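Side-chain contacts in CRISPR-associated protein CasA/Cse1 (Thermus thermophilus, PDB 4AN8), which serves as a subunit of the Cascade ribonucleoprotein complex and probably takes part in selecting foreign DNA during type I-E CRISPR immunity: residues A[190-195]-A[301-306]; A[239-244]-A[278-283]; A[282-285]-A[291-294]; A[347-350]-A[356-359]. All coordinates share one frame; numbering follows the deposited sequence.

Overall arrangement
Sequence order and spatial order differ in this protein. Contact 1 opens at 190-195 and closes only at 301-306. Contacts 2 and 3 fall between these limits and share V282 and A283, while contact 4 follows as a hairpin. Contacts 1 and 4 reach one antiparallel three-stranded sheet, in the order 191-195, 342-351, 354-364, and their centres lie about 12 Å apart. Contact 3 is also about 12 Å from contact 1, to which a salt bridge from one conformer of R285 to D306 ties it. Contact 2 lies farther out, about 17 Å from contact 1 between centres, beside helix 50-67. Strand 191-195 thus gathers distant parts: F192 meets M281 and A283, and its sheet includes contact 4.

Contact 1 of 4, residues A[190-195]-A[301-306]; sequences ALFLPT and RSFWRD
A190 and F192, two residues apart along the chain, meet the ring of F303, which reaches them from a 3-10 turn more than a hundred residues later. The tight part is small and wholly apolar. CB of A190 lies 3.6 Å from CZ of F303, with CE1 of the same ring scarcely farther. CZ of F192 approaches the edge of the F303 ring, near its plane, at 3.7 Å from CZ. The two rings are neither stacked nor edge-to-face: their planes are inclined at 48° and their centroids are 5.8 Å apart. With CG of F303 anti to the backbone N (chi1 -172°), the ring extends from the turn toward the sheet, where V345 and Y363 of the neighbouring strands also touch it.

The rest of the 301-306 segment is looser and more polar, and there R301 and R305 are partly exposed. NH2 of R301 forms a salt bridge with OD1 of D306 at 3.2 Å, meeting the carboxylate from 49° above its plane. CB of R305 lies over one face of the R301 guanidinium. In the conformer given, R285 also pairs with this OD1, so that two arginines share the D306 carboxylate. On the helical side, W304 stacks with F441 and hydrogen-bonds D438, which S302 also engages, while R305 makes a cation-pi contact with W434. The arrangement is that of a 3-10 turn lodged between the three-stranded antiparallel sheet, which F303 faces, and the C-terminal helices of the Cse1 fold, which W304 and R305 meet.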
loop_
_atom_site.group_PDB
_atom_site.type_symbol
_atom_site.label_atom_id
_atom_site.label_comp_id
_atom_site.label_asym_id
_atom_site.label_seq_id
_atom_site.Cartn_x
_atom_site.Cartn_y
_atom_site.Cartn_z
ATOM N N ALA A 190 3.889 1.027 -3.325
ATOM C CA ALA A 190 3.540 0.655 -1.971
ATOM C C ALA A 190 2.805 1.827 -1.335
ATOM O O ALA A 190 3.225 2.962 -1.480
ATOM C CB ALA A 190 4.808 0.351 -1.202
ATOM N N LEU A 191 1.709 1.563 -0.639
ATOM C CA LEU A 191 0.944 2.652 -0.024
ATOM C C LEU A 191 1.238 2.799 1.474
ATOM O O LEU A 191 1.169 1.813 2.221
ATOM C CB LEU A 191 -0.550 2.434 -0.246
ATOM C CG LEU A 191 -0.919 2.333 -1.737
ATOM C CD1 LEU A 191 -2.437 2.138 -1.897
ATOM C CD2 LEU A 191 -0.438 3.571 -2.518
ATOM N N PHE A 192 1.561 4.020 1.899
ATOM C CA PHE A 192 1.799 4.304 3.315
ATOM C C PHE A 192 0.527 4.748 4.023
ATOM O O PHE A 192 -0.057 5.800 3.701
ATOM C CB PHE A 192 2.905 5.341 3.506
ATOM C CG PHE A 192 4.254 4.846 3.097
ATOM C CD1 PHE A 192 4.575 4.702 1.756
ATOM C CD2 PHE A 192 5.202 4.500 4.049
ATOM C CE1 PHE A 192 5.820 4.244 1.370
ATOM C CE2 PHE A 192 6.462 4.025 3.667
ATOM C CZ PHE A 192 6.772 3.902 2.329
ATOM N N LEU A 193 0.109 3.945 4.993
ATOM C CA LEU A 193 -1.107 4.243 5.738
ATOM C C LEU A 193 -0.875 4.268 7.237
ATOM O O LEU A 193 -1.034 3.255 7.909
ATOM C CB LEU A 193 -2.201 3.221 5.402
ATOM C CG LEU A 193 -3.519 3.473 6.124
ATOM C CD1 LEU A 193 -4.414 4.387 5.273
ATOM C CD2 LEU A 193 -4.218 2.158 6.470
ATOM N N PRO A 194 -0.486 5.428 7.777
ATOM C CA PRO A 194 -0.371 5.553 9.228
ATOM C C PRO A 194 -1.694 5.180 9.887
ATOM O O PRO A 194 -2.770 5.408 9.319
ATOM C CB PRO A 194 -0.092 7.034 9.432
ATOM C CG PRO A 194 0.570 7.445 8.180
ATOM C CD PRO A 194 -0.115 6.671 7.086
ATOM N N THR A 195 -1.607 4.599 11.077
ATOM C CA THR A 195 -2.758 3.977 11.698
ATOM C C THR A 195 -2.777 4.313 13.178
ATOM O O THR A 195 -1.729 4.289 13.842
ATOM C CB THR A 195 -2.725 2.453 11.464
ATOM O OG1 THR A 195 -3.125 2.182 10.112
ATOM C CG2 THR A 195 -3.646 1.733 12.387
ATOM N N ARG A 301 12.897 -8.931 -1.570
ATOM C CA ARG A 301 13.555 -7.855 -0.832
ATOM C C ARG A 301 12.673 -7.186 0.238
ATOM O O ARG A 301 11.636 -6.614 -0.060
ATOM C CB ARG A 301 14.077 -6.816 -1.824
ATOM C CG ARG A 301 14.646 -5.554 -1.222
ATOM C CD ARG A 301 14.860 -4.521 -2.318
ATOM N NE ARG A 301 15.321 -3.242 -1.791
ATOM C CZ ARG A 301 16.590 -2.954 -1.537
ATOM N NH1 ARG A 301 17.527 -3.861 -1.768
ATOM N NH2 ARG A 301 16.923 -1.760 -1.056
ATOM N N SER A 302 13.116 -7.247 1.486
ATOM C CA SER A 302 12.422 -6.613 2.607
ATOM C C SER A 302 12.134 -5.150 2.336
ATOM O O SER A 302 13.015 -4.402 1.933
ATOM C CB SER A 302 13.260 -6.731 3.892
ATOM O OG SER A 302 13.305 -8.068 4.361
ATOM N N PHE A 303 10.901 -4.731 2.587
ATOM C CA PHE A 303 10.495 -3.377 2.255
ATOM C C PHE A 303 11.218 -2.263 3.044
ATOM O O PHE A 303 11.538 -1.207 2.497
ATOM C CB PHE A 303 8.982 -3.219 2.399
ATOM C CG PHE A 303 8.487 -1.916 1.892
ATOM C CD1 PHE A 303 8.613 -1.600 0.551
ATOM C CD2 PHE A 303 7.956 -0.971 2.760
ATOM C CE1 PHE A 303 8.160 -0.341 0.070
ATOM C CE2 PHE A 303 7.515 0.268 2.299
ATOM C CZ PHE A 303 7.617 0.587 0.959
ATOM N N TRP A 304 11.466 -2.494 4.325
ATOM C CA TRP A 304 12.089 -1.482 5.170
ATOM C C TRP A 304 13.479 -1.112 4.655
ATOM O O TRP A 304 14.046 -0.085 5.044
ATOM C CB TRP A 304 12.137 -1.921 6.648
ATOM C CG TRP A 304 12.734 -3.289 6.866
ATOM C CD1 TRP A 304 12.062 -4.469 6.931
ATOM C CD2 TRP A 304 14.124 -3.610 7.018
ATOM N NE1 TRP A 304 12.937 -5.512 7.126
ATOM C CE2 TRP A 304 14.213 -5.009 7.194
ATOM C CE3 TRP A 304 15.294 -2.853 7.048
ATOM C CZ2 TRP A 304 15.443 -5.673 7.373
ATOM C CZ3 TRP A 304 16.521 -3.514 7.245
ATOM C CH2 TRP A 304 16.577 -4.910 7.393
ATOM N N ARG A 305 14.018 -1.946 3.775
ATOM C CA ARG A 305 15.324 -1.678 3.186
ATOM C C ARG A 305 15.339 -0.414 2.344
ATOM O O ARG A 305 16.395 0.133 2.069
ATOM C CB ARG A 305 15.770 -2.847 2.328
ATOM C CG ARG A 305 16.271 -3.997 3.139
ATOM C CD ARG A 305 17.460 -4.560 2.432
ATOM N NE ARG A 305 17.178 -5.872 1.926
ATOM C CZ ARG A 305 17.940 -6.517 1.056
ATOM N NH1 ARG A 305 19.041 -5.964 0.559
ATOM N NH2 ARG A 305 17.566 -7.723 0.680
ATOM N N ASP A 306 14.167 0.041 1.927
ATOM C CA ASP A 306 14.067 1.288 1.178
ATOM C C ASP A 306 13.770 2.501 2.063
ATOM O O ASP A 306 13.605 3.603 1.538
ATOM C CB ASP A 306 12.990 1.174 0.086
ATOM C CG ASP A 306 13.363 0.187 -0.993
ATOM O OD1 ASP A 306 14.493 0.254 -1.500
ATOM O OD2 ASP A 306 12.541 -0.688 -1.325
#

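Contact 2 of 4, residues A[239-244]-A[278-283]; sequences TGRTRV and RDPMVA
R241 and P280 touch where the first turn of helix 241-245, with G240 at its N-cap, packs against the type I turn D279-V282. The R241 side chain leaves CB with its CG anti to the backbone N (chi1 -173°), and the contact begins at that CG, 3.8 Å from CG of P280. CD keeps the same partner. NE comes closest, 3.6 Å from CG of P280, this proline atom lying obliquely to the guanidinium plane. A bend at chi3 (-59°) turns the tip so that NH1 hydrogen-bonds the carbonyl of V208 and NH2 that of P209; its aliphatic shaft therefore packs on proline while its charge is held by backbone oxygens.

One turn on, CG1 of V244 lies 3.8 Å from OD2 of D279. A water bridges the segments beside this pair, donating to O of R241 and, weakly, to OD2 of D279, whose stronger partner lies outside both segments: R58 of helix 50-67. R58 thus joins the turn to a third element, and M281 packs on the same helix. The other carboxylate oxygen works within its own turn: OD1 of D279 uses its anti lone pair to accept from N of M281 at 2.8 Å, an Asx turn.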
loop_
_atom_site.group_PDB
_atom_site.type_symbol
_atom_site.label_atom_id
_atom_site.label_comp_id
_atom_site.label_asym_id
_atom_site.label_seq_id
_atom_site.Cartn_x
_atom_site.Cartn_y
_atom_site.Cartn_z
ATOM N N THR A 239 -3.911 13.903 -12.000
ATOM C CA THR A 239 -3.623 14.884 -10.973
ATOM C C THR A 239 -4.888 15.186 -10.199
ATOM O O THR A 239 -5.981 14.876 -10.656
ATOM C CB THR A 239 -3.081 16.195 -11.602
ATOM O OG1 THR A 239 -2.694 17.085 -10.556
ATOM C CG2 THR A 239 -4.150 16.886 -12.505
ATOM N N GLY A 240 -4.758 15.812 -9.041
ATOM C CA GLY A 240 -5.916 16.048 -8.196
ATOM C C GLY A 240 -6.079 14.895 -7.224
ATOM O O GLY A 240 -6.324 13.758 -7.632
ATOM N N ARG A 241 -5.942 15.183 -5.934
ATOM C CA ARG A 241 -5.917 14.134 -4.926
ATOM C C ARG A 241 -7.148 13.223 -4.976
ATOM O O ARG A 241 -7.014 12.006 -5.048
ATOM C CB ARG A 241 -5.742 14.710 -3.520
ATOM C CG ARG A 241 -5.539 13.631 -2.447
ATOM C CD ARG A 241 -5.470 14.254 -1.069
ATOM N NE ARG A 241 -4.377 15.215 -0.975
ATOM C CZ ARG A 241 -4.113 15.944 0.097
ATOM N NH1 ARG A 241 -4.857 15.816 1.208
ATOM N NH2 ARG A 241 -3.092 16.787 0.065
ATOM N N THR A 242 -8.343 13.798 -4.931
ATOM C CA THR A 242 -9.531 12.963 -4.871
ATOM C C THR A 242 -9.891 12.412 -6.226
ATOM O O THR A 242 -10.574 11.386 -6.313
ATOM C CB THR A 242 -10.730 13.684 -4.244
ATOM O OG1 THR A 242 -11.233 14.665 -5.155
ATOM C CG2 THR A 242 -10.295 14.359 -2.960
ATOM N N ARG A 243 -9.437 13.074 -7.288
ATOM C CA ARG A 243 -9.685 12.552 -8.637
ATOM C C ARG A 243 -8.859 11.277 -8.766
ATOM O O ARG A 243 -9.312 10.270 -9.263
ATOM C CB ARG A 243 -9.293 13.579 -9.723
ATOM C CG ARG A 243 -9.314 13.022 -11.141
ATOM C CD ARG A 243 -8.910 14.076 -12.219
ATOM N NE ARG A 243 -9.787 15.253 -12.202
ATOM C CZ ARG A 243 -9.400 16.454 -11.761
ATOM N NH1 ARG A 243 -8.157 16.667 -11.324
ATOM N NH2 ARG A 243 -10.252 17.461 -11.771
ATOM N N VAL A 244 -7.629 11.331 -8.300
ATOM C CA VAL A 244 -6.798 10.141 -8.282
ATOM C C VAL A 244 -7.284 9.042 -7.314
ATOM O O VAL A 244 -7.296 7.891 -7.684
ATOM C CB VAL A 244 -5.324 10.501 -8.109
ATOM C CG1 VAL A 244 -4.466 9.226 -7.990
ATOM C CG2 VAL A 244 -4.886 11.319 -9.322
ATOM N N ARG A 278 1.845 13.662 -7.122
ATOM C CA ARG A 278 2.232 12.424 -6.459
ATOM C C ARG A 278 1.161 12.097 -5.436
ATOM O O ARG A 278 0.779 12.939 -4.636
ATOM C CB ARG A 278 3.589 12.577 -5.756
ATOM C CG ARG A 278 3.994 11.380 -4.894
ATOM C CD ARG A 278 5.442 11.497 -4.385
ATOM N NE ARG A 278 5.675 12.753 -3.665
ATOM C CZ ARG A 278 5.903 12.827 -2.359
ATOM N NH1 ARG A 278 5.951 11.716 -1.644
ATOM N NH2 ARG A 278 6.098 13.997 -1.773
ATOM N N ASP A 279 0.659 10.877 -5.479
ATOM C CA ASP A 279 -0.347 10.445 -4.516
ATOM C C ASP A 279 0.226 10.553 -3.085
ATOM O O ASP A 279 1.376 10.214 -2.836
ATOM C CB ASP A 279 -0.800 9.014 -4.851
ATOM C CG ASP A 279 -1.953 8.550 -3.996
ATOM O OD1 ASP A 279 -1.706 8.316 -2.795
ATOM O OD2 ASP A 279 -3.086 8.383 -4.519
ATOM N N PRO A 280 -0.575 11.070 -2.148
ATOM C CA PRO A 280 -0.131 11.233 -0.754
ATOM C C PRO A 280 0.376 9.928 -0.130
ATOM O O PRO A 280 1.200 9.982 0.772
ATOM C CB PRO A 280 -1.412 11.663 -0.033
ATOM C CG PRO A 280 -2.210 12.378 -1.093
ATOM C CD PRO A 280 -1.916 11.635 -2.385
ATOM N N MET A 281 -0.107 8.773 -0.576
ATOM C CA MET A 281 0.308 7.533 0.072
ATOM C C MET A 281 1.576 6.941 -0.535
ATOM O O MET A 281 2.071 5.893 -0.094
ATOM C CB MET A 281 -0.829 6.524 0.069
ATOM C CG MET A 281 -1.954 6.910 1.036
ATOM S SD MET A 281 -3.393 5.831 0.825
ATOM C CE MET A 281 -4.540 6.577 2.003
ATOM N N VAL A 282 2.115 7.625 -1.542
ATOM C CA VAL A 282 3.193 7.065 -2.326
ATOM C C VAL A 282 4.506 7.760 -2.018
ATOM O O VAL A 282 4.550 8.978 -1.919
ATOM C CB VAL A 282 2.875 7.198 -3.834
ATOM C CG1 VAL A 282 4.090 6.866 -4.680
ATOM C CG2 VAL A 282 1.669 6.336 -4.193
ATOM N N ALA A 283 5.575 6.982 -1.864
ATOM C CA ALA A 283 6.912 7.498 -1.606
ATOM C C ALA A 283 7.839 7.282 -2.809
ATOM O O ALA A 283 7.566 6.467 -3.685
ATOM C CB ALA A 283 7.480 6.844 -0.407
HETATM O O HOH W 1 -4.030 11.161 -5.088
#

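Contact 3 of 4, residues A[282-285]-A[291-294]; sequences VAQR and NLLV
The beta hairpin of strands 284-286 and 292-294 holds R285 and L293 as an antiparallel hydrogen-bonded pair. N of R285 gives its hydrogen to O of L293 at 2.8 Å, and N of L293 returns the bond to O of R285, also at 2.8 Å and almost straight at 173°. The side chains of these two residues leave on the same face of the ladder. There R285, deposited in two conformers, reaches in the one given toward D306 of the 3-10 turn at 303-306, whereas L293 remains exposed.

The neighbouring pair, Q284 with V294, is non-hydrogen-bonded, and its strands approach to 4.3 Å between CA atoms while the side chains diverge. CA-H...O contacts accompany this close approach: CA of Q284 stands 3.2 Å from O of L293, and CA of V294 is 3.3 Å from O of A283. With CG anti to its own carbonyl carbon (chi1 -75°), Q284 lays the start of its chain beside the opposite strand, CG lying 4.0 Å from CA of V294. It crosses L292 at about a right angle. L292 in turn sets its CD2 alongside O of R285, at 3.7 Å.

Before the ladder, the 282-285 segment runs into the interior, where A283 packs on F192 and V282 on L191. This buried end has an apolar contact of its own, CG1 of V282 meeting CG1 of V294 at 3.9 Å.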
loop_
_atom_site.group_PDB
_atom_site.type_symbol
_atom_site.label_atom_id
_atom_site.label_comp_id
_atom_site.label_asym_id
_atom_site.label_seq_id
_atom_site.Cartn_x
_atom_site.Cartn_y
_atom_site.Cartn_z
ATOM N N VAL A 282 2.115 7.625 -1.542
ATOM C CA VAL A 282 3.193 7.065 -2.326
ATOM C C VAL A 282 4.506 7.760 -2.018
ATOM O O VAL A 282 4.550 8.978 -1.919
ATOM C CB VAL A 282 2.875 7.198 -3.834
ATOM C CG1 VAL A 282 4.090 6.866 -4.680
ATOM C CG2 VAL A 282 1.669 6.336 -4.193
ATOM N N ALA A 283 5.575 6.982 -1.864
ATOM C CA ALA A 283 6.912 7.498 -1.606
ATOM C C ALA A 283 7.839 7.282 -2.809
ATOM O O ALA A 283 7.566 6.467 -3.685
ATOM C CB ALA A 283 7.480 6.844 -0.407
ATOM N N GLN A 284 8.942 8.013 -2.862
ATOM C CA GLN A 284 9.841 7.877 -4.000
ATOM C C GLN A 284 11.293 7.787 -3.558
ATOM O O GLN A 284 11.648 8.193 -2.438
ATOM C CB GLN A 284 9.638 9.015 -5.005
ATOM C CG GLN A 284 8.374 8.874 -5.855
ATOM C CD GLN A 284 8.178 10.043 -6.817
ATOM O OE1 GLN A 284 8.429 11.196 -6.469
ATOM N NE2 GLN A 284 7.744 9.742 -8.043
ATOM N N ARG A 285 12.109 7.240 -4.454
ATOM C CA ARG A 285 13.526 7.032 -4.220
ATOM C C ARG A 285 14.276 7.282 -5.539
ATOM O O ARG A 285 13.664 7.275 -6.624
ATOM C CB ARG A 285 13.722 5.591 -3.742
ATOM C CG ARG A 285 15.141 5.174 -3.539
ATOM C CD ARG A 285 15.365 3.692 -3.849
ATOM N NE ARG A 285 16.793 3.390 -3.838
ATOM C CZ ARG A 285 17.376 2.517 -3.025
ATOM N NH1 ARG A 285 16.654 1.814 -2.159
ATOM N NH2 ARG A 285 18.687 2.339 -3.088
ATOM N N ASN A 291 17.172 8.652 -11.487
ATOM C CA ASN A 291 15.756 8.712 -11.857
ATOM C C ASN A 291 14.883 8.471 -10.626
ATOM O O ASN A 291 15.218 7.626 -9.801
ATOM C CB ASN A 291 15.430 7.665 -12.923
ATOM C CG ASN A 291 16.079 7.969 -14.254
ATOM O OD1 ASN A 291 16.942 7.222 -14.719
ATOM N ND2 ASN A 291 15.669 9.072 -14.877
ATOM N N LEU A 292 13.784 9.214 -10.497
ATOM C CA LEU A 292 12.828 8.981 -9.406
ATOM C C LEU A 292 11.915 7.788 -9.676
ATOM O O LEU A 292 11.259 7.706 -10.713
ATOM C CB LEU A 292 11.984 10.224 -9.106
ATOM C CG LEU A 292 12.674 11.307 -8.270
ATOM C CD1 LEU A 292 11.866 12.592 -8.291
ATOM C CD2 LEU A 292 12.897 10.840 -6.851
ATOM N N LEU A 293 11.887 6.862 -8.726
ATOM C CA LEU A 293 11.028 5.687 -8.817
ATOM C C LEU A 293 10.165 5.630 -7.567
ATOM O O LEU A 293 10.611 6.004 -6.489
ATOM C CB LEU A 293 11.880 4.419 -8.897
ATOM C CG LEU A 293 12.441 3.970 -10.245
ATOM C CD1 LEU A 293 13.031 5.118 -11.032
ATOM C CD2 LEU A 293 13.492 2.913 -10.009
ATOM N N VAL A 294 8.943 5.135 -7.710
ATOM C CA VAL A 294 8.071 4.913 -6.565
ATOM C C VAL A 294 8.592 3.766 -5.696
ATOM O O VAL A 294 9.158 2.806 -6.212
ATOM C CB VAL A 294 6.627 4.640 -7.028
ATOM C CG1 VAL A 294 6.098 5.847 -7.821
ATOM C CG2 VAL A 294 6.538 3.351 -7.882
#

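Contact 4 of 4, residues A[347-350]-A[356-359]; sequences GQVS and LDIR
V349, the residue most covered in this pairing, faces both L356 and D357 on the adjacent strand. Its carbonyl O accepts from N of L356 at 2.7 Å and, weakly, from N of D357 at 3.3 Å, while its own N gives a 2.7 Å bond to O of D357. Two residues opposite one make this a classic beta bulge, set in the hairpin of strands 342-351 and 354-364, the latter an outer strand of the three-stranded antiparallel sheet. L356 is the first of the two bulge residues: its CB rests 3.6 Å from O of V349, and its side chain goes on to touch E299.

R359 covers V349 from farther along the strand. A bend at chi3 (57°) brings the guanidinium back beside the valine, so that NH1 lies 3.7 Å from CG2 of V349, at an oblique angle to the group's plane. The same methyl also meets CB of D357, at 3.8 Å. The charged tip is held from beyond the pair: NH1 hydrogen-bonds O of S298, and NH2 forms a salt bridge with E361. At the backbone, N of R359 donates to O of G347 at 3.0 Å.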
loop_
_atom_site.group_PDB
_atom_site.type_symbol
_atom_site.label_atom_id
_atom_site.label_comp_id
_atom_site.label_asym_id
_atom_site.label_seq_id
_atom_site.Cartn_x
_atom_site.Cartn_y
_atom_site.Cartn_z
ATOM N N GLY A 347 -0.023 -2.904 -0.551
ATOM C CA GLY A 347 0.230 -2.878 -1.983
ATOM C C GLY A 347 0.368 -4.261 -2.625
ATOM O O GLY A 347 0.207 -5.278 -1.959
ATOM N N GLN A 348 0.662 -4.284 -3.925
ATOM C CA GLN A 348 0.813 -5.526 -4.670
ATOM C C GLN A 348 2.267 -5.694 -5.010
ATOM O O GLN A 348 2.948 -4.713 -5.268
ATOM C CB GLN A 348 0.083 -5.472 -6.027
ATOM C CG GLN A 348 -1.212 -4.835 -6.013
ATOM C CD GLN A 348 -1.968 -5.016 -7.310
ATOM O OE1 GLN A 348 -2.852 -5.859 -7.397
ATOM N NE2 GLN A 348 -1.670 -4.179 -8.304
ATOM N N VAL A 349 2.725 -6.936 -5.059
ATOM C CA VAL A 349 3.998 -7.214 -5.701
ATOM C C VAL A 349 3.655 -7.556 -7.137
ATOM O O VAL A 349 2.859 -8.468 -7.395
ATOM C CB VAL A 349 4.716 -8.416 -5.078
ATOM C CG1 VAL A 349 6.122 -8.552 -5.692
ATOM C CG2 VAL A 349 4.781 -8.252 -3.577
ATOM N N SER A 350 4.206 -6.820 -8.083
ATOM C CA SER A 350 3.747 -7.035 -9.438
ATOM C C SER A 350 4.878 -7.199 -10.423
ATOM O O SER A 350 6.036 -6.941 -10.116
ATOM C CB SER A 350 2.804 -5.919 -9.900
ATOM O OG SER A 350 3.518 -4.735 -10.176
ATOM N N LEU A 356 2.016 -10.805 -8.504
ATOM C CA LEU A 356 2.642 -11.958 -7.852
ATOM C C LEU A 356 2.153 -12.193 -6.436
ATOM O O LEU A 356 2.211 -13.317 -5.921
ATOM C CB LEU A 356 4.165 -11.805 -7.808
ATOM C CG LEU A 356 4.885 -11.648 -9.144
ATOM C CD1 LEU A 356 6.371 -11.512 -8.912
ATOM C CD2 LEU A 356 4.578 -12.832 -10.067
ATOM N N ASP A 357 1.708 -11.130 -5.783
ATOM C CA ASP A 357 1.441 -11.209 -4.354
ATOM C C ASP A 357 0.807 -9.913 -3.865
ATOM O O ASP A 357 0.913 -8.862 -4.507
ATOM C CB ASP A 357 2.743 -11.485 -3.587
ATOM C CG ASP A 357 2.504 -12.022 -2.171
ATOM O OD1 ASP A 357 1.444 -12.635 -1.909
ATOM O OD2 ASP A 357 3.401 -11.836 -1.311
ATOM N N ILE A 358 0.164 -10.007 -2.712
ATOM C CA ILE A 358 -0.502 -8.883 -2.097
ATOM C C ILE A 358 -0.073 -8.870 -0.636
ATOM O O ILE A 358 -0.096 -9.894 0.027
ATOM C CB ILE A 358 -2.008 -9.029 -2.319
ATOM C CG1 ILE A 358 -2.336 -8.559 -3.729
ATOM C CG2 ILE A 358 -2.796 -8.261 -1.350
ATOM C CD1 ILE A 358 -3.563 -9.178 -4.274
ATOM N N ARG A 359 0.377 -7.723 -0.147
ATOM C CA ARG A 359 1.023 -7.684 1.157
ATOM C C ARG A 359 0.555 -6.544 2.044
ATOM O O ARG A 359 0.293 -5.435 1.559
ATOM C CB ARG A 359 2.547 -7.622 0.994
ATOM C CG ARG A 359 3.193 -8.990 0.995
ATOM C CD ARG A 359 4.572 -9.011 0.359
ATOM N NE ARG A 359 5.520 -8.083 0.975
ATOM C CZ ARG A 359 6.721 -7.821 0.463
ATOM N NH1 ARG A 359 7.098 -8.440 -0.654
ATOM N NH2 ARG A 359 7.543 -6.958 1.056
#